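Local coordinates for Lin2111 protein (Listeria innocua, PDB 3EDP) that is of unknown function but probably binds DNA as a GntR-family transcription regulator with a winged helix-turn-helix domain and a UTRA domain, at residues S44-R47 and T48-R51; Q80-L83 and E84-V88. All blocks are in the same frame, centred on the assembly; numbering follows the deposited sequence.

Interaction 1. Residues S44-R47 and T48-R51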
ATOM      1  N   SER A  44      -1.236  47.173  16.746  1.00 27.25           N
ATOM      2  CA  SER A  44      -1.278  48.595  16.409  1.00 28.23           C
ATOM      3  C   SER A  44       0.028  49.036  15.747  1.00 32.04           C
ATOM      4  O   SER A  44       0.606  50.068  16.109  1.00 30.62           O
ATOM      5  CB  SER A  44      -1.554  49.440  17.663  1.00 32.45           C
ATOM      6  OG  SER A  44      -2.730  48.998  18.329  1.00 35.39           O
ATOM      7  N   SER A  45       0.490  48.260  14.769  1.00 26.03           N
ATOM      8  CA  SER A  45       1.784  48.546  14.149  1.00 28.34           C
ATOM      9  C   SER A  45       1.715  48.540  12.625  1.00 26.33           C
ATOM     10  O   SER A  45       0.723  48.107  12.040  1.00 24.59           O
ATOM     11  CB  SER A  45       2.843  47.559  14.653  1.00 35.15           C
ATOM     12  OG  SER A  45       3.023  47.685  16.058  1.00 33.25           O
ATOM     13  N   SER A  46       2.769  49.032  11.980  1.00 26.24           N
ATOM     14  CA  SER A  46       2.741  49.187  10.530  1.00 31.44           C
ATOM     15  C   SER A  46       2.886  47.855   9.803  1.00 28.08           C
ATOM     16  O   SER A  46       3.297  46.839  10.379  1.00 25.46           O
ATOM     17  CB  SER A  46       3.842  50.146  10.061  1.00 28.12           C
ATOM     18  OG  SER A  46       5.112  49.528  10.129  1.00 30.64           O
ATOM     19  N   ARG A  47       2.561  47.884   8.520  1.00 23.90           N
ATOM     20  CA  ARG A  47       2.749  46.740   7.636  1.00 27.04           C
ATOM     21  C   ARG A  47       4.219  46.317   7.625  1.00 26.41           C
ATOM     22  O   ARG A  47       4.542  45.127   7.653  1.00 28.79           O
ATOM     23  CB  ARG A  47       2.297  47.118   6.228  1.00 35.26           C
ATOM     24  CG  ARG A  47       2.291  45.982   5.220  1.00 48.25           C
ATOM     25  CD  ARG A  47       1.915  46.529   3.859  1.00 50.39           C
ATOM     26  NE  ARG A  47       1.676  45.483   2.875  1.00 61.22           N
ATOM     27  CZ  ARG A  47       1.266  45.715   1.632  1.00 67.67           C
ATOM     28  NH1 ARG A  47       1.056  46.962   1.225  1.00 62.92           N
ATOM     29  NH2 ARG A  47       1.068  44.703   0.797  1.00 71.27           N
ATOM     30  N   THR A  48       5.102  47.310   7.590  1.00 24.44           N
ATOM     31  CA  THR A  48       6.552  47.100   7.554  1.00 27.40           C
ATOM     32  C   THR A  48       7.072  46.486   8.848  1.00 25.16           C
ATOM     33  O   THR A  48       7.923  45.603   8.841  1.00 28.15           O
ATOM     34  CB  THR A  48       7.276  48.440   7.336  1.00 32.48           C
ATOM     35  OG1 THR A  48       7.030  48.895   6.002  1.00 35.99           O
ATOM     36  CG2 THR A  48       8.780  48.295   7.567  1.00 30.19           C
ATOM     37  N   THR A  49       6.575  46.987   9.968  1.00 25.57           N
ATOM     38  CA  THR A  49       6.932  46.436  11.265  1.00 24.31           C
ATOM     39  C   THR A  49       6.506  44.965  11.376  1.00 30.01           C
ATOM     40  O   THR A  49       7.289  44.105  11.787  1.00 25.82           O
ATOM     41  CB  THR A  49       6.311  47.268  12.386  1.00 22.65           C
ATOM     42  OG1 THR A  49       6.920  48.565  12.383  1.00 22.63           O
ATOM     43  CG2 THR A  49       6.521  46.597  13.742  1.00 22.43           C
ATOM     44  N   ILE A  50       5.269  44.676  10.990  1.00 21.41           N
ATOM     45  CA  ILE A  50       4.760  43.310  11.067  1.00 21.78           C
ATOM     46  C   ILE A  50       5.538  42.393  10.118  1.00 26.66           C
ATOM     47  O   ILE A  50       5.897  41.264  10.475  1.00 22.48           O
ATOM     48  CB  ILE A  50       3.258  43.248  10.739  1.00 23.99           C
ATOM     49  CG1 ILE A  50       2.443  43.940  11.836  1.00 27.42           C
ATOM     50  CG2 ILE A  50       2.801  41.804  10.545  1.00 22.57           C
ATOM     51  CD1 ILE A  50       2.725  43.448  13.242  1.00 25.06           C
ATOM     52  N   ARG A  51       5.832  42.893   8.923  1.00 21.87           N
ATOM     53  CA  ARG A  51       6.548  42.074   7.936  1.00 29.59           C
ATOM     54  C   ARG A  51       7.934  41.699   8.459  1.00 27.22           C
ATOM     55  O   ARG A  51       8.421  40.582   8.245  1.00 24.73           O
ATOM     56  CB  ARG A  51       6.649  42.779   6.579  1.00 31.19           C
ATOM     57  CG  ARG A  51       7.515  42.020   5.563  1.00 43.83           C
ATOM     58  CD  ARG A  51       7.608  42.743   4.220  1.00 50.54           C
ATOM     59  NE  ARG A  51       8.220  44.067   4.336  1.00 64.58           N
ATOM     60  CZ  ARG A  51       7.566  45.213   4.165  1.00 72.77           C
ATOM     61  NH1 ARG A  51       8.206  46.372   4.290  1.00 71.59           N
ATOM     62  NH2 ARG A  51       6.271  45.205   3.864  1.00 75.00           N
TER
HETATM   63  O   HOH W   1       4.199  43.328   3.204  1.00 59.12           O
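Thr48 lies in the first turn of helix 47-59, two residues after Ser46, and its CB packs 3.7 Å from Ser46 OG. Its own OG1 turns to other partners. It meets a bound glycerol, probably from the crystallisation liquor, and takes a weak bond from Arg51 NH1. Thr49 N is the capped N-H: it donates to Ser46 OG over 2.9 Å, with an angle of 163° at the hydrogen. Ser46 is thus the N-cap residue. Its chi1 of 74° puts OG between the backbone N and the carbonyl carbon, turned forward to the N-H of Thr49. The methyl CG2 of Thr49 lies 3.9 Å from Ser45 CB, a small apolar touch beside the polar cap. Ile50 N gives the first regular helical bond, 3.0 Å to Ser46 O. Ile50 CG1 rests 3.4 Å from Ser46 O. Ser46 therefore accepts through both its side chain and its carbonyl. Arg51 N continues the pattern, 2.9 Å to Arg47 O. The Arg51 chain bends at chi3 (61°), which brings Arg47 O over one guanidinium face. A water in the guanidinium plane accepts from Arg51 NH2 at 2.9 Å and, weakly, from Arg47 NE, so it links two like charges. Residues 44-46 link helix 36-42, closed by a Schellman motif at Ser44, to helix 47-59, probably the recognition helix of a helix-turn-helix. Ser45 and Thr49 touch Leu10 and Ile14 of helix 10-23, while Ile50 packs on Glu36, Leu39 and Gln40 of helix 36-42.

Interaction 2. Residues Q80-L83 and E84-V88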
ATOM      1  N   GLN A  80       5.321  15.906  24.350  1.00 34.08           N
ATOM      2  CA  GLN A  80       3.908  15.550  24.301  1.00 38.54           C
ATOM      3  C   GLN A  80       3.478  15.130  22.895  1.00 34.07           C
ATOM      4  O   GLN A  80       2.786  14.125  22.719  1.00 35.53           O
ATOM      5  CB  GLN A  80       3.037  16.712  24.794  1.00 43.93           C
ATOM      6  CG  GLN A  80       1.572  16.341  24.939  1.00 52.26           C
ATOM      7  CD  GLN A  80       1.375  15.089  25.777  1.00 60.43           C
ATOM      8  OE1 GLN A  80       0.657  14.167  25.380  1.00 66.53           O
ATOM      9  NE2 GLN A  80       2.022  15.045  26.938  1.00 55.16           N
ATOM     10  N   ASN A  81       3.872  15.914  21.900  1.00 35.56           N
ATOM     11  CA  ASN A  81       3.503  15.619  20.523  1.00 39.98           C
ATOM     12  C   ASN A  81       4.099  14.299  20.049  1.00 34.81           C
ATOM     13  O   ASN A  81       3.438  13.527  19.355  1.00 39.01           O
ATOM     14  CB  ASN A  81       3.877  16.779  19.593  1.00 39.01           C
ATOM     15  CG  ASN A  81       2.891  17.944  19.694  1.00 47.83           C
ATOM     16  OD1 ASN A  81       1.803  17.810  20.272  1.00 44.13           O
ATOM     17  ND2 ASN A  81       3.264  19.089  19.127  1.00 39.43           N
ATOM     18  N   ILE A  82       5.338  14.035  20.442  1.00 36.75           N
ATOM     19  CA  ILE A  82       5.988  12.785  20.076  1.00 39.45           C
ATOM     20  C   ILE A  82       5.217  11.613  20.660  1.00 38.71           C
ATOM     21  O   ILE A  82       4.928  10.634  19.961  1.00 35.93           O
ATOM     22  CB  ILE A  82       7.459  12.752  20.516  1.00 36.58           C
ATOM     23  CG1 ILE A  82       8.290  13.670  19.615  1.00 41.05           C
ATOM     24  CG2 ILE A  82       8.005  11.342  20.432  1.00 32.04           C
ATOM     25  CD1 ILE A  82       9.630  14.097  20.229  1.00 48.26           C
ATOM     26  N   LEU A  83       4.863  11.732  21.935  1.00 38.04           N
ATOM     27  CA  LEU A  83       4.036  10.730  22.603  1.00 44.79           C
ATOM     28  C   LEU A  83       2.721  10.517  21.850  1.00 45.18           C
ATOM     29  O   LEU A  83       2.276   9.389  21.674  1.00 39.94           O
ATOM     30  CB  LEU A  83       3.749  11.157  24.046  1.00 46.67           C
ATOM     31  CG  LEU A  83       2.917  10.185  24.884  1.00 53.23           C
ATOM     32  CD1 LEU A  83       3.496   8.775  24.820  1.00 49.33           C
ATOM     33  CD2 LEU A  83       2.821  10.667  26.326  1.00 54.17           C
ATOM     34  N   GLU A  84       2.105  11.611  21.410  1.00 47.52           N
ATOM     35  CA  GLU A  84       0.854  11.551  20.654  1.00 47.09           C
ATOM     36  C   GLU A  84       1.017  10.881  19.286  1.00 40.04           C
ATOM     37  O   GLU A  84       0.140  10.138  18.838  1.00 34.05           O
ATOM     38  CB  GLU A  84       0.293  12.961  20.457  1.00 56.59           C
ATOM     39  CG  GLU A  84      -0.527  13.485  21.620  1.00 72.29           C
ATOM     40  CD  GLU A  84      -2.014  13.300  21.404  1.00 86.15           C
ATOM     41  OE1 GLU A  84      -2.397  12.355  20.679  1.00 88.38           O
ATOM     42  OE2 GLU A  84      -2.798  14.104  21.950  1.00 90.84           O
HETATM   43  N   MSE A  85       2.134  11.154  18.620  1.00 32.54           N
HETATM   44  CA  MSE A  85       2.319  10.696  17.245  1.00 39.04           C
HETATM   45  C   MSE A  85       2.800   9.251  17.135  1.00 35.73           C
HETATM   46  O   MSE A  85       2.505   8.559  16.159  1.00 41.42           O
HETATM   47  CB  MSE A  85       3.293  11.618  16.509  1.00 27.12           C
HETATM   48  CG  MSE A  85       2.763  13.028  16.313  1.00 33.25           C
HETATM   49 SE   MSE A  85       4.185  14.320  15.943  0.61 39.80          SE
HETATM   50  CE  MSE A  85       4.334  14.115  14.015  1.00 47.00           C
ATOM     51  N   THR A  86       3.553   8.800  18.131  1.00 33.85           N
ATOM     52  CA  THR A  86       4.230   7.517  18.031  1.00 28.27           C
ATOM     53  C   THR A  86       3.935   6.623  19.226  1.00 33.38           C
ATOM     54  O   THR A  86       4.228   5.436  19.197  1.00 32.96           O
ATOM     55  CB  THR A  86       5.750   7.722  17.936  1.00 35.31           C
ATOM     56  OG1 THR A  86       6.252   8.184  19.200  1.00 36.49           O
ATOM     57  CG2 THR A  86       6.072   8.750  16.871  1.00 40.50           C
ATOM     58  N   GLY A  87       3.374   7.204  20.283  1.00 35.66           N
ATOM     59  CA  GLY A  87       3.065   6.456  21.492  1.00 37.04           C
ATOM     60  C   GLY A  87       4.278   6.251  22.390  1.00 44.12           C
ATOM     61  O   GLY A  87       4.231   5.481  23.350  1.00 47.29           O
ATOM     62  N   VAL A  88       5.368   6.943  22.077  1.00 39.69           N
ATOM     63  CA  VAL A  88       6.632   6.751  22.788  1.00 51.45           C
ATOM     64  C   VAL A  88       6.992   7.909  23.724  1.00 50.20           C
ATOM     65  O   VAL A  88       6.908   9.078  23.344  1.00 51.96           O
ATOM     66  CB  VAL A  88       7.786   6.500  21.802  1.00 57.43           C
ATOM     67  CG1 VAL A  88       9.120   6.923  22.409  1.00 65.70           C
ATOM     68  CG2 VAL A  88       7.805   5.045  21.390  1.00 55.07           C
TER
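The Gln80 amide and the Glu84 carboxylate stand 82° apart and do not stack. The amide meets its neighbour through one oxygen, with Gln80 OE1 4.0 Å from Glu84 CG, so the touch is on the aliphatic part of the glutamate. A bend at chi2 of Gln80 brings its amide toward this methylene. The third flat group, the Asn81 amide, looks back along the chain, where its ND2 bonds to Lys76 O. All three belong to helix 79-86, a short helix that ends in an ST turn. Backbone bonds run from Glu84 N to Gln80 O and from Met85 N to Asn81 O. Met85 is present as selenomethionine. Met85 CG sits 3.2 Å from Asn81 O, and Met85 SE 3.6 Å from Asn81 O. Met85 packs on Ile101 and Phe104 of strand 99-108, and Thr86 also touches Ile101, so the helix lies against the six-stranded sheet. Met85 meets Phe158 of a loop as well. Ile82 O is gripped by two groups of Thr86: Thr86 N and Thr86 OG1, each 2.9 Å from Ile82 O. The hydroxyl comes from above the carbonyl plane, 44° out of it. The side chains of Ile82 and Thr86 lie alongside each other and point the same way. Gly87 then leaves the helix with a positive phi of 80°, and its N keeps a weak bond to Leu83 O. Leu83 CD1 lies 3.6 Å from Gly87 C, and Leu83 CA makes a CH...O contact with Val88 O. Thr86 OG1 also accepts from Val88 N, at 3.3 Å, which closes the ST turn.

Overall arrangement
Interaction 1 comes first along the chain and interaction 2 second. Their centres are 37 Å apart, their nearest atoms about 24 Å, and they do not touch. Residues 44-51 lead into and begin helix 47-59 within the GntR-type DNA-binding region, next to helices 10-23 and 36-42. Between the two contacts run the antiparallel strands 63-66 and 70-73, the probable wing. Residues 80-88 span most of helix 79-86 and its end. That helix lies against strand 99-108, an outermost strand, within this chain, of the six-stranded antiparallel sheet. One contact thus starts a helix and the other ends one. The first lies in the probable DNA-binding part; the second packs on the sheet of the UTRA-type part.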